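PDB 3PZF: serine protease inhibitor 2 from Anopheles gambiae, which inhibits the clip-domain serine proteases CLIPB9, CLIPB10 and CLIPB4, and so restrains phenoloxidase activation and melanization in mosquito hemolymph. Local coordinates for residues Q126-N129 with M135-K138; D116-I121 with G174-L179; A232-L237 with H270-Y275; F25-V30 with I264-L269. All coordinates share one frame; numbering follows the deposited sequence.

Interaction 1 (Q126-N129 with M135-K138)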
loop_
_atom_site.group_PDB
_atom_site.type_symbol
_atom_site.label_atom_id
_atom_site.label_comp_id
_atom_site.label_asym_id
_atom_site.label_seq_id
_atom_site.Cartn_x
_atom_site.Cartn_y
_atom_site.Cartn_z
ATOM N N GLN A 126 5.287 -24.140 -2.814
ATOM C CA GLN A 126 4.081 -24.350 -3.626
ATOM C C GLN A 126 2.916 -23.428 -3.239
ATOM O O GLN A 126 2.373 -22.711 -4.090
ATOM C CB GLN A 126 3.619 -25.815 -3.529
ATOM N N ILE A 127 2.505 -23.463 -1.972
ATOM C CA ILE A 127 1.406 -22.600 -1.516
ATOM C C ILE A 127 1.748 -21.131 -1.711
ATOM O O ILE A 127 0.914 -20.331 -2.128
ATOM C CB ILE A 127 1.094 -22.836 -0.031
ATOM C CG1 ILE A 127 0.570 -24.262 0.180
ATOM C CG2 ILE A 127 0.038 -21.860 0.457
ATOM C CD1 ILE A 127 -0.491 -24.640 -0.781
ATOM N N ALA A 128 2.978 -20.758 -1.412
ATOM C CA ALA A 128 3.356 -19.353 -1.487
ATOM C C ALA A 128 3.196 -18.838 -2.916
ATOM O O ALA A 128 2.606 -17.782 -3.127
ATOM C CB ALA A 128 4.786 -19.160 -0.995
ATOM N N ASN A 129 3.684 -19.615 -3.888
ATOM C CA ASN A 129 3.596 -19.263 -5.306
ATOM C C ASN A 129 2.148 -19.246 -5.808
ATOM O O ASN A 129 1.742 -18.329 -6.512
ATOM C CB ASN A 129 4.376 -20.268 -6.189
ATOM C CG ASN A 129 5.855 -20.406 -5.810
ATOM O OD1 ASN A 129 6.428 -19.557 -5.129
ATOM N ND2 ASN A 129 6.483 -21.485 -6.285
ATOM N N MET A 135 7.480 -15.864 -3.439
ATOM C CA MET A 135 8.514 -16.872 -3.662
ATOM C C MET A 135 9.537 -16.848 -2.531
ATOM O O MET A 135 9.498 -15.959 -1.676
ATOM C CB MET A 135 9.197 -16.633 -5.007
ATOM C CG MET A 135 8.271 -16.870 -6.189
ATOM S SD MET A 135 9.094 -16.836 -7.797
ATOM C CE MET A 135 8.461 -15.292 -8.471
ATOM N N LEU A 136 10.408 -17.859 -2.522
ATOM C CA LEU A 136 11.512 -17.943 -1.584
ATOM C C LEU A 136 12.787 -18.224 -2.356
ATOM O O LEU A 136 12.815 -19.075 -3.249
ATOM C CB LEU A 136 11.271 -19.060 -0.562
ATOM C CG LEU A 136 9.950 -18.903 0.204
ATOM C CD1 LEU A 136 8.819 -19.730 -0.435
ATOM C CD2 LEU A 136 10.119 -19.294 1.660
ATOM N N GLU A 137 13.843 -17.534 -1.964
ATOM C CA GLU A 137 15.155 -17.661 -2.606
ATOM C C GLU A 137 16.243 -17.805 -1.550
ATOM O O GLU A 137 16.168 -17.180 -0.501
ATOM C CB GLU A 137 15.382 -16.389 -3.411
ATOM C CG GLU A 137 16.585 -16.378 -4.317
ATOM C CD GLU A 137 16.605 -15.122 -5.171
ATOM O OE1 GLU A 137 17.702 -14.590 -5.414
ATOM O OE2 GLU A 137 15.514 -14.669 -5.588
ATOM N N LYS A 138 17.271 -18.599 -1.838
ATOM C CA LYS A 138 18.387 -18.803 -0.909
ATOM C C LYS A 138 19.470 -17.759 -1.158
ATOM O O LYS A 138 19.818 -17.467 -2.294
ATOM C CB LYS A 138 18.998 -20.202 -1.075
ATOM C CG LYS A 138 17.995 -21.351 -1.085
ATOM C CD LYS A 138 17.096 -21.358 0.156
ATOM C CE LYS A 138 17.894 -21.551 1.440
ATOM N NZ LYS A 138 18.678 -22.810 1.450
#
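Met135 and Asn129 bury the most surface in this contact, and they meet where an amide oxygen settles against an aliphatic chain. Asn129 OD1 lies 3.4 Å from Met135 CG and 3.7 Å from Met135 CA, so the oxygen reaches both the CG methylene and the backbone CA. The two side chains cross at about a right angle. With CG beside its own backbone N (chi1 -57°), Asn129 swings its amide out from the helix toward the strand, although its CB does not point there. The same OD1 accepts a hydrogen bond from Gln125 NE2, one turn back along the helix, which ties down the amide oxygen; Met135 also packs on Gln125.

The contact packs the helix of a beta-alpha-beta crossover on the strand that follows it. In this serpin, strand 105-115, helix 122-132 and strand 134-139 follow one another, and the two strands run parallel as neighbours in the large central A sheet. Met135 bonds through its backbone to Thr110 and Phe112 of the parallel strand, while Ala128 and Ala134 share a backbone hydrogen bond at the turn from helix to strand.

Ala128 supplies the apolar half of the contact. Its CB points toward the strand and comes to 4.1 Å from Leu136 CD1, a looser methyl-to-methyl touch. The Leu136 CB is set across the contact, and it is the end of the branched chain that closes on the helix. Leu136 packs also on Phe112 and Tyr124, and Ala128 rests against Leu54 of helix 45-58.

Interaction 2 (D116-I121 with G174-L179)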
loop_
_atom_site.group_PDB
_atom_site.type_symbol
_atom_site.label_atom_id
_atom_site.label_comp_id
_atom_site.label_asym_id
_atom_site.label_seq_id
_atom_site.Cartn_x
_atom_site.Cartn_y
_atom_site.Cartn_z
ATOM N N ASP A 116 21.612 -19.625 3.764
ATOM C CA ASP A 116 22.060 -20.861 3.119
ATOM C C ASP A 116 21.631 -22.113 3.843
ATOM O O ASP A 116 21.278 -23.102 3.220
ATOM C CB ASP A 116 23.603 -20.934 3.085
ATOM C CG ASP A 116 24.228 -19.991 2.086
ATOM O OD1 ASP A 116 23.645 -19.786 0.999
ATOM O OD2 ASP A 116 25.325 -19.471 2.395
ATOM N N PHE A 117 21.722 -22.076 5.164
ATOM C CA PHE A 117 21.655 -23.296 5.960
ATOM C C PHE A 117 20.210 -23.717 6.179
ATOM O O PHE A 117 19.940 -24.818 6.657
ATOM C CB PHE A 117 22.354 -23.085 7.307
ATOM C CG PHE A 117 21.571 -22.230 8.258
ATOM C CD1 PHE A 117 20.654 -22.800 9.125
ATOM C CD2 PHE A 117 21.741 -20.855 8.274
ATOM C CE1 PHE A 117 19.917 -22.007 9.996
ATOM C CE2 PHE A 117 21.019 -20.060 9.141
ATOM C CZ PHE A 117 20.101 -20.628 10.002
ATOM N N ILE A 118 19.263 -22.847 5.828
ATOM C CA ILE A 118 17.851 -23.179 6.002
ATOM C C ILE A 118 17.299 -24.003 4.823
ATOM O O ILE A 118 17.468 -23.620 3.668
ATOM C CB ILE A 118 17.021 -21.893 6.204
ATOM C CG1 ILE A 118 17.388 -21.245 7.552
ATOM C CG2 ILE A 118 15.530 -22.192 6.121
ATOM C CD1 ILE A 118 16.992 -19.794 7.681
ATOM N N GLU A 119 16.638 -25.125 5.127
ATOM C CA GLU A 119 15.950 -25.949 4.117
ATOM C C GLU A 119 14.504 -25.535 3.960
ATOM O O GLU A 119 13.694 -25.792 4.840
ATOM C CB GLU A 119 15.967 -27.450 4.495
ATOM N N VAL A 120 14.175 -24.925 2.832
ATOM C CA VAL A 120 12.806 -24.515 2.546
ATOM C C VAL A 120 11.932 -25.740 2.213
ATOM O O VAL A 120 12.318 -26.579 1.387
ATOM C CB VAL A 120 12.777 -23.484 1.382
ATOM C CG1 VAL A 120 11.352 -23.150 1.002
ATOM C CG2 VAL A 120 13.502 -22.174 1.772
ATOM N N ILE A 121 10.778 -25.854 2.881
ATOM C CA ILE A 121 9.824 -26.958 2.664
ATOM C C ILE A 121 9.144 -26.757 1.317
ATOM O O ILE A 121 8.641 -25.670 1.001
ATOM C CB ILE A 121 8.708 -27.053 3.769
ATOM C CG1 ILE A 121 9.282 -27.328 5.168
ATOM C CG2 ILE A 121 7.703 -28.160 3.429
ATOM C CD1 ILE A 121 9.910 -28.653 5.311
ATOM N N GLY A 174 22.841 -9.546 10.983
ATOM C CA GLY A 174 22.230 -10.483 11.913
ATOM C C GLY A 174 21.027 -11.235 11.355
ATOM O O GLY A 174 20.381 -12.008 12.064
ATOM N N ALA A 175 20.731 -11.028 10.078
ATOM C CA ALA A 175 19.528 -11.602 9.475
ATOM C C ALA A 175 19.724 -13.060 9.092
ATOM O O ALA A 175 20.829 -13.499 8.760
ATOM C CB ALA A 175 19.113 -10.798 8.249
ATOM N N VAL A 176 18.616 -13.791 9.138
ATOM C CA VAL A 176 18.554 -15.185 8.790
ATOM C C VAL A 176 17.450 -15.372 7.737
ATOM O O VAL A 176 17.596 -16.154 6.797
ATOM C CB VAL A 176 18.256 -16.028 10.046
ATOM C CG1 VAL A 176 17.850 -17.410 9.675
ATOM C CG2 VAL A 176 19.475 -16.052 10.960
ATOM N N ILE A 177 16.347 -14.648 7.905
ATOM C CA ILE A 177 15.267 -14.625 6.923
ATOM C C ILE A 177 14.777 -13.179 6.820
ATOM O O ILE A 177 14.443 -12.572 7.831
ATOM C CB ILE A 177 14.083 -15.545 7.324
ATOM C CG1 ILE A 177 14.506 -17.014 7.276
ATOM C CG2 ILE A 177 12.882 -15.297 6.404
ATOM C CD1 ILE A 177 13.460 -17.952 7.782
ATOM N N THR A 178 14.774 -12.622 5.611
ATOM C CA THR A 178 14.267 -11.275 5.386
ATOM C C THR A 178 13.096 -11.407 4.429
ATOM O O THR A 178 13.183 -12.114 3.430
ATOM C CB THR A 178 15.325 -10.346 4.781
ATOM O OG1 THR A 178 16.479 -10.302 5.642
ATOM C CG2 THR A 178 14.791 -8.923 4.653
ATOM N N LEU A 179 11.988 -10.756 4.754
ATOM C CA LEU A 179 10.784 -10.890 3.963
ATOM C C LEU A 179 10.626 -9.529 3.313
ATOM O O LEU A 179 10.567 -8.527 4.021
ATOM C CB LEU A 179 9.591 -11.188 4.875
ATOM C CG LEU A 179 8.203 -11.232 4.229
ATOM C CD1 LEU A 179 8.157 -12.155 3.022
ATOM C CD2 LEU A 179 7.142 -11.674 5.257
#
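Ile118 reaches Val176 and Ile177 through a single methyl group. Its CG1 lies beside the backbone N (chi1 -67°) and the chain beyond runs extended (chi2 162°), which carries CD1 straight out of the loop. CD1 comes 3.2 Å from Val176 CG1, tighter than ordinary carbon-carbon contact and so close that the exact fit is doubtful, and 3.8 Å from Ile177 CG1. The isoleucine crosses each of the two side chains at about a right angle, its end facing both.

Val176 CG1 is also the atom that Phe117 touches, with CZ 3.9 Å away, so one methyl takes both neighbours from the loop. The phenylalanine adopts the less common first torsion (chi1 74°), its CG between the backbone N and the carbonyl carbon. This folds the ring back over its own neighbour: Ile118 CG1 sits 3.6 Å above one ring face, displaced toward the rim.

In the serpin fold the loop 116-121 leaves strand 105-115 of the central A sheet and leads into helix 122-132, while 174-179 enters strand 177-188, antiparallel to 105-115. The contact therefore packs a connecting loop against the start of an adjacent sheet strand. Val176 bonds through its backbone to Asp115, and Ser331 OG is hydrogen-bonded to both Val176 N and Ile177 N. Beyond the contact, Ile118 packs on Ala319 and Ile177 on Leu315.

Interaction 3 (A232-L237 with H270-Y275)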
loop_
_atom_site.group_PDB
_atom_site.type_symbol
_atom_site.label_atom_id
_atom_site.label_comp_id
_atom_site.label_asym_id
_atom_site.label_seq_id
_atom_site.Cartn_x
_atom_site.Cartn_y
_atom_site.Cartn_z
ATOM N N ALA A 232 -13.539 16.909 6.028
ATOM C CA ALA A 232 -12.658 16.827 4.863
ATOM C C ALA A 232 -13.450 16.629 3.591
ATOM O O ALA A 232 -14.518 16.001 3.610
ATOM C CB ALA A 232 -11.695 15.616 5.032
ATOM N N GLN A 233 -12.908 17.118 2.480
ATOM C CA GLN A 233 -13.475 16.820 1.176
ATOM C C GLN A 233 -12.936 15.508 0.701
ATOM O O GLN A 233 -11.771 15.166 0.964
ATOM C CB GLN A 233 -13.120 17.915 0.178
ATOM C CG GLN A 233 -13.911 19.240 0.399
ATOM C CD GLN A 233 -13.283 20.358 -0.413
ATOM O OE1 GLN A 233 -12.131 20.739 -0.159
ATOM N NE2 GLN A 233 -14.018 20.864 -1.415
ATOM N N ILE A 234 -13.784 14.730 0.041
ATOM C CA ILE A 234 -13.302 13.496 -0.545
ATOM C C ILE A 234 -13.594 13.485 -2.033
ATOM O O ILE A 234 -14.681 13.856 -2.455
ATOM C CB ILE A 234 -13.961 12.284 0.149
ATOM C CG1 ILE A 234 -13.731 12.388 1.668
ATOM C CG2 ILE A 234 -13.374 11.023 -0.393
ATOM C CD1 ILE A 234 -14.359 11.261 2.484
ATOM N N LEU A 235 -12.630 13.025 -2.823
ATOM C CA LEU A 235 -12.736 13.023 -4.290
ATOM C C LEU A 235 -12.271 11.691 -4.858
ATOM O O LEU A 235 -11.292 11.125 -4.381
ATOM C CB LEU A 235 -11.849 14.151 -4.871
ATOM C CG LEU A 235 -11.667 14.166 -6.392
ATOM C CD1 LEU A 235 -12.917 14.744 -7.111
ATOM C CD2 LEU A 235 -10.448 15.012 -6.794
ATOM N N ARG A 236 -12.936 11.226 -5.912
ATOM C CA ARG A 236 -12.544 9.995 -6.598
ATOM C C ARG A 236 -12.128 10.298 -8.030
ATOM O O ARG A 236 -12.933 10.845 -8.790
ATOM C CB ARG A 236 -13.756 9.022 -6.624
ATOM C CG ARG A 236 -13.542 7.778 -7.508
ATOM C CD ARG A 236 -14.886 6.973 -7.570
ATOM N NE ARG A 236 -14.838 5.804 -8.442
ATOM C CZ ARG A 236 -15.147 5.813 -9.729
ATOM N NH1 ARG A 236 -15.534 6.941 -10.312
ATOM N NH2 ARG A 236 -15.117 4.676 -10.426
ATOM N N LEU A 237 -10.892 9.930 -8.397
ATOM C CA LEU A 237 -10.438 9.960 -9.792
ATOM C C LEU A 237 -10.179 8.531 -10.252
ATOM O O LEU A 237 -9.239 7.884 -9.769
ATOM C CB LEU A 237 -9.126 10.757 -9.950
ATOM C CG LEU A 237 -9.209 12.215 -9.498
ATOM C CD1 LEU A 237 -7.856 12.920 -9.869
ATOM C CD2 LEU A 237 -10.433 12.940 -10.107
ATOM N N HIS A 270 -16.381 4.087 5.574
ATOM C CA HIS A 270 -17.481 3.526 4.809
ATOM C C HIS A 270 -18.555 4.591 4.535
ATOM O O HIS A 270 -18.991 4.764 3.396
ATOM C CB HIS A 270 -18.140 2.343 5.525
ATOM C CG HIS A 270 -19.253 1.745 4.735
ATOM N ND1 HIS A 270 -19.031 0.936 3.643
ATOM C CD2 HIS A 270 -20.595 1.897 4.821
ATOM C CE1 HIS A 270 -20.184 0.591 3.109
ATOM N NE2 HIS A 270 -21.154 1.180 3.799
ATOM N N GLN A 271 -19.007 5.280 5.585
ATOM C CA GLN A 271 -20.090 6.257 5.436
ATOM C C GLN A 271 -19.624 7.435 4.606
ATOM O O GLN A 271 -20.360 7.923 3.767
ATOM C CB GLN A 271 -20.564 6.757 6.791
ATOM C CG GLN A 271 -21.747 7.739 6.691
ATOM C CD GLN A 271 -22.102 8.331 8.019
ATOM O OE1 GLN A 271 -22.134 7.635 9.022
ATOM N NE2 GLN A 271 -22.393 9.622 8.035
ATOM N N ALA A 272 -18.393 7.893 4.827
ATOM C CA ALA A 272 -17.909 9.081 4.094
ATOM C C ALA A 272 -17.901 8.765 2.594
ATOM O O ALA A 272 -18.334 9.574 1.788
ATOM C CB ALA A 272 -16.527 9.489 4.560
ATOM N N LEU A 273 -17.465 7.567 2.218
ATOM C CA LEU A 273 -17.462 7.200 0.799
ATOM C C LEU A 273 -18.903 6.988 0.301
ATOM O O LEU A 273 -19.237 7.292 -0.852
ATOM C CB LEU A 273 -16.627 5.956 0.540
ATOM C CG LEU A 273 -15.153 6.037 1.002
ATOM C CD1 LEU A 273 -14.426 4.685 0.753
ATOM C CD2 LEU A 273 -14.413 7.178 0.376
ATOM N N TRP A 274 -19.756 6.491 1.187
ATOM C CA TRP A 274 -21.159 6.239 0.846
ATOM C C TRP A 274 -21.868 7.507 0.449
ATOM O O TRP A 274 -22.710 7.516 -0.450
ATOM C CB TRP A 274 -21.863 5.603 2.060
ATOM C CG TRP A 274 -23.265 5.074 1.812
ATOM C CD1 TRP A 274 -24.465 5.616 2.235
ATOM C CD2 TRP A 274 -23.590 3.870 1.126
ATOM N NE1 TRP A 274 -25.516 4.809 1.823
ATOM C CE2 TRP A 274 -24.995 3.725 1.159
ATOM C CE3 TRP A 274 -22.819 2.883 0.500
ATOM C CZ2 TRP A 274 -25.647 2.652 0.554
ATOM C CZ3 TRP A 274 -23.462 1.818 -0.094
ATOM C CH2 TRP A 274 -24.865 1.704 -0.056
ATOM N N TYR A 275 -21.526 8.600 1.123
ATOM C CA TYR A 275 -22.122 9.907 0.856
ATOM C C TYR A 275 -21.662 10.578 -0.448
ATOM O O TYR A 275 -22.214 11.597 -0.858
ATOM C CB TYR A 275 -21.774 10.846 1.999
ATOM C CG TYR A 275 -22.663 10.726 3.209
ATOM C CD1 TYR A 275 -23.397 9.559 3.463
ATOM C CD2 TYR A 275 -22.793 11.776 4.091
ATOM C CE1 TYR A 275 -24.202 9.451 4.570
ATOM C CE2 TYR A 275 -23.616 11.682 5.196
ATOM C CZ TYR A 275 -24.321 10.512 5.424
ATOM O OH TYR A 275 -25.123 10.425 6.527
#
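No ring, amide or guanidinium group takes part where Ile234 meets Ala272 and Leu273: there are no faces or edges to match, and the contact is made by methyl groups alone. It is a compact example of a strand joined to a helix by one branched residue. Ile234 points from its strand toward the helix and serves both partners, one with each arm. The longer arm ends in CD1, 3.5 Å from Ala272 CB, a pair somewhat closer than usual van der Waals contact. The shorter arm, CG2, lies 4.1 Å from Leu273 CD2, so this second touch is looser.

The isoleucine torsions account for the division. CG1 stands beside the backbone N (chi1 -54°) and the chain then runs extended (chi2 179°), sending CD1 outward to the small alanine; CG2 takes the position on the carbonyl side. Ala272 directs its CB at the strand, and Ile234 CD1 packs directly on it. Leu273 CB is not aimed at the strand, but its CD2 comes nearer, and the side chain meets Ile234 at about a right angle.

All three residues are buried. Met276 packs on Ile234 and Leu230 on Ala272, extending the apolar layer. Strand 232-238 runs antiparallel between strands 211-227 and 244-251, with Ile234 bonded through its backbone to Asp225, and helix 266-274 lies against these strands, part of the sheet known as B in serpins, just before the chain enters strand 277-295.

Interaction 4 (F25-V30 with I264-L269)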
loop_
_atom_site.group_PDB
_atom_site.type_symbol
_atom_site.label_atom_id
_atom_site.label_comp_id
_atom_site.label_asym_id
_atom_site.label_seq_id
_atom_site.Cartn_x
_atom_site.Cartn_y
_atom_site.Cartn_z
ATOM N N PHE A 25 -7.787 -3.661 9.656
ATOM C CA PHE A 25 -6.345 -3.728 9.874
ATOM C C PHE A 25 -5.650 -2.657 9.025
ATOM O O PHE A 25 -4.776 -1.947 9.507
ATOM C CB PHE A 25 -5.769 -5.093 9.500
ATOM C CG PHE A 25 -4.266 -5.101 9.513
ATOM C CD1 PHE A 25 -3.575 -5.234 10.705
ATOM C CD2 PHE A 25 -3.555 -4.836 8.358
ATOM C CE1 PHE A 25 -2.188 -5.185 10.727
ATOM C CE2 PHE A 25 -2.176 -4.771 8.369
ATOM C CZ PHE A 25 -1.488 -4.945 9.562
ATOM N N ASP A 26 -6.053 -2.538 7.762
ATOM C CA ASP A 26 -5.420 -1.563 6.842
ATOM C C ASP A 26 -5.390 -0.169 7.452
ATOM O O ASP A 26 -4.323 0.465 7.520
ATOM C CB ASP A 26 -6.180 -1.506 5.511
ATOM C CG ASP A 26 -6.333 -2.886 4.873
ATOM O OD1 ASP A 26 -6.973 -3.750 5.501
ATOM O OD2 ASP A 26 -5.860 -3.080 3.737
ATOM N N LEU A 27 -6.557 0.313 7.885
ATOM C CA LEU A 27 -6.674 1.651 8.443
ATOM C C LEU A 27 -5.879 1.807 9.736
ATOM O O LEU A 27 -5.229 2.822 9.926
ATOM C CB LEU A 27 -8.143 2.013 8.654
ATOM C CG LEU A 27 -8.925 2.081 7.339
ATOM C CD1 LEU A 27 -10.409 2.386 7.538
ATOM C CD2 LEU A 27 -8.290 3.137 6.437
ATOM N N MET A 28 -5.929 0.808 10.610
ATOM C CA MET A 28 -5.108 0.822 11.828
ATOM C C MET A 28 -3.613 0.950 11.512
ATOM O O MET A 28 -2.900 1.769 12.096
ATOM C CB MET A 28 -5.383 -0.449 12.660
ATOM C CG MET A 28 -4.542 -0.578 13.924
ATOM S SD MET A 28 -4.783 -2.165 14.798
ATOM C CE MET A 28 -4.333 -3.348 13.534
ATOM N N PHE A 29 -3.125 0.173 10.554
ATOM C CA PHE A 29 -1.701 0.161 10.269
ATOM C C PHE A 29 -1.270 1.456 9.546
ATOM O O PHE A 29 -0.198 1.996 9.786
ATOM C CB PHE A 29 -1.367 -1.042 9.382
ATOM C CG PHE A 29 0.098 -1.288 9.219
ATOM C CD1 PHE A 29 0.846 -1.805 10.271
ATOM C CD2 PHE A 29 0.730 -1.028 8.007
ATOM C CE1 PHE A 29 2.213 -2.043 10.116
ATOM C CE2 PHE A 29 2.086 -1.277 7.841
ATOM C CZ PHE A 29 2.824 -1.780 8.900
ATOM N N VAL A 30 -2.105 1.917 8.637
ATOM C CA VAL A 30 -1.843 3.183 7.939
ATOM C C VAL A 30 -1.705 4.298 8.964
ATOM O O VAL A 30 -0.775 5.101 8.907
ATOM C CB VAL A 30 -2.963 3.507 6.949
ATOM C CG1 VAL A 30 -3.012 5.012 6.666
ATOM C CG2 VAL A 30 -2.740 2.723 5.639
ATOM N N ILE A 264 -11.093 8.737 11.101
ATOM C CA ILE A 264 -11.255 7.657 10.140
ATOM C C ILE A 264 -11.136 6.292 10.781
ATOM O O ILE A 264 -10.178 6.014 11.493
ATOM C CB ILE A 264 -10.205 7.746 9.029
ATOM C CG1 ILE A 264 -10.489 8.973 8.146
ATOM C CG2 ILE A 264 -10.212 6.479 8.187
ATOM C CD1 ILE A 264 -9.390 9.216 7.135
ATOM N N ASN A 265 -12.135 5.448 10.521
ATOM C CA ASN A 265 -12.104 4.041 10.901
ATOM C C ASN A 265 -12.949 3.334 9.861
ATOM O O ASN A 265 -13.465 3.982 8.960
ATOM C CB ASN A 265 -12.629 3.839 12.322
ATOM C CG ASN A 265 -13.996 4.478 12.531
ATOM O OD1 ASN A 265 -14.975 4.040 11.946
ATOM N ND2 ASN A 265 -14.061 5.511 13.365
ATOM N N SER A 266 -13.079 2.016 9.927
ATOM C CA SER A 266 -13.769 1.325 8.843
ATOM C C SER A 266 -15.184 1.860 8.604
ATOM O O SER A 266 -15.594 2.014 7.458
ATOM C CB SER A 266 -13.836 -0.179 9.108
ATOM O OG SER A 266 -12.518 -0.707 9.017
ATOM N N ALA A 267 -15.944 2.061 9.683
ATOM C CA ALA A 267 -17.341 2.486 9.556
ATOM C C ALA A 267 -17.428 3.938 9.112
ATOM O O ALA A 267 -18.258 4.286 8.290
ATOM C CB ALA A 267 -18.082 2.293 10.889
ATOM N N SER A 268 -16.588 4.796 9.666
ATOM C CA SER A 268 -16.690 6.219 9.347
ATOM C C SER A 268 -16.195 6.468 7.917
ATOM O O SER A 268 -16.698 7.355 7.223
ATOM C CB SER A 268 -15.921 7.074 10.346
ATOM O OG SER A 268 -14.528 6.954 10.135
ATOM N N LEU A 269 -15.232 5.666 7.454
ATOM C CA LEU A 269 -14.757 5.809 6.081
ATOM C C LEU A 269 -15.786 5.197 5.160
ATOM O O LEU A 269 -16.087 5.743 4.104
ATOM C CB LEU A 269 -13.375 5.154 5.877
ATOM C CG LEU A 269 -12.762 5.316 4.475
ATOM C CD1 LEU A 269 -12.465 6.772 4.204
ATOM C CD2 LEU A 269 -11.470 4.431 4.336
#
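Leu27 drives its branched end into the start of the facing helix, where CD1 rests on the peptide joining Asn265 to Ser266. That methyl is 3.6 Å from Asn265 C and equally 3.6 Å from Ser266 N, so it lies against the peptide bond itself. Leu27 CB is directed at the partner segment, and with CG beside the backbone N (chi1 -64°) CD1 reaches it; no other residue of 25-30 buries appreciable surface here. On one flank CD1 meets Leu269 CD2 at 3.9 Å, and the second branch, CD2, is 4.0 Å from the same Leu269 methyl; these two leucines cross obliquely. Ile264 CG2 approaches CD1 at 4.1 Å.

The site illustrates how a helix start capped by its own residues can also be packed on by a neighbouring helix. Asn265 is the N-cap of helix 266-274 and forms a capping box with Ser268: Ser268 N donates to Asn265 OD1 over 2.9 Å, nearly straight at 161°, though from above the carbonyl plane (42° out of it). In return Asn265 N donates to Ser268 OG, which also bonds to Arg263 O. Asn265 CB is turned away from helix 24-35, and the capping amide and the leucine address different sides of the first turn. In the serpin fold this joins helix 24-35, near the N-terminus, to helix 266-274, the second of two short helices after strand 244-251.

Ser266 OG, beside Leu27 CD1, has its polar partner in Asn23 OD1. Lys31 NZ, from helix 24-35, bonds to Ile264 O in the link just before helix 266-274, and Leu27 packs also on Met386.

In the fold
The contacts form two pairs on the serpin body. Interactions 1 and 2 lie with centres about 12 Å apart and touch: Lys138 NZ is 2.7 Å from Ile118 O, probably a hydrogen bond, and Leu136 and Lys138 pack on Val120. Interactions 3 and 4 share helix 266-274, interaction 4 at its start, interaction 3 nearer its end, with centres about 14 Å apart. Interaction 3 lies across the chain's centre from the first pair, about 38 Å from interaction 1 and 44 Å from interaction 2, centre to centre. Strand 177-188, entered at interaction 2, also pairs with hinge residues 345-346; the inferred reactive bond, Lys359-Phe360, falls in a loop that is not modelled.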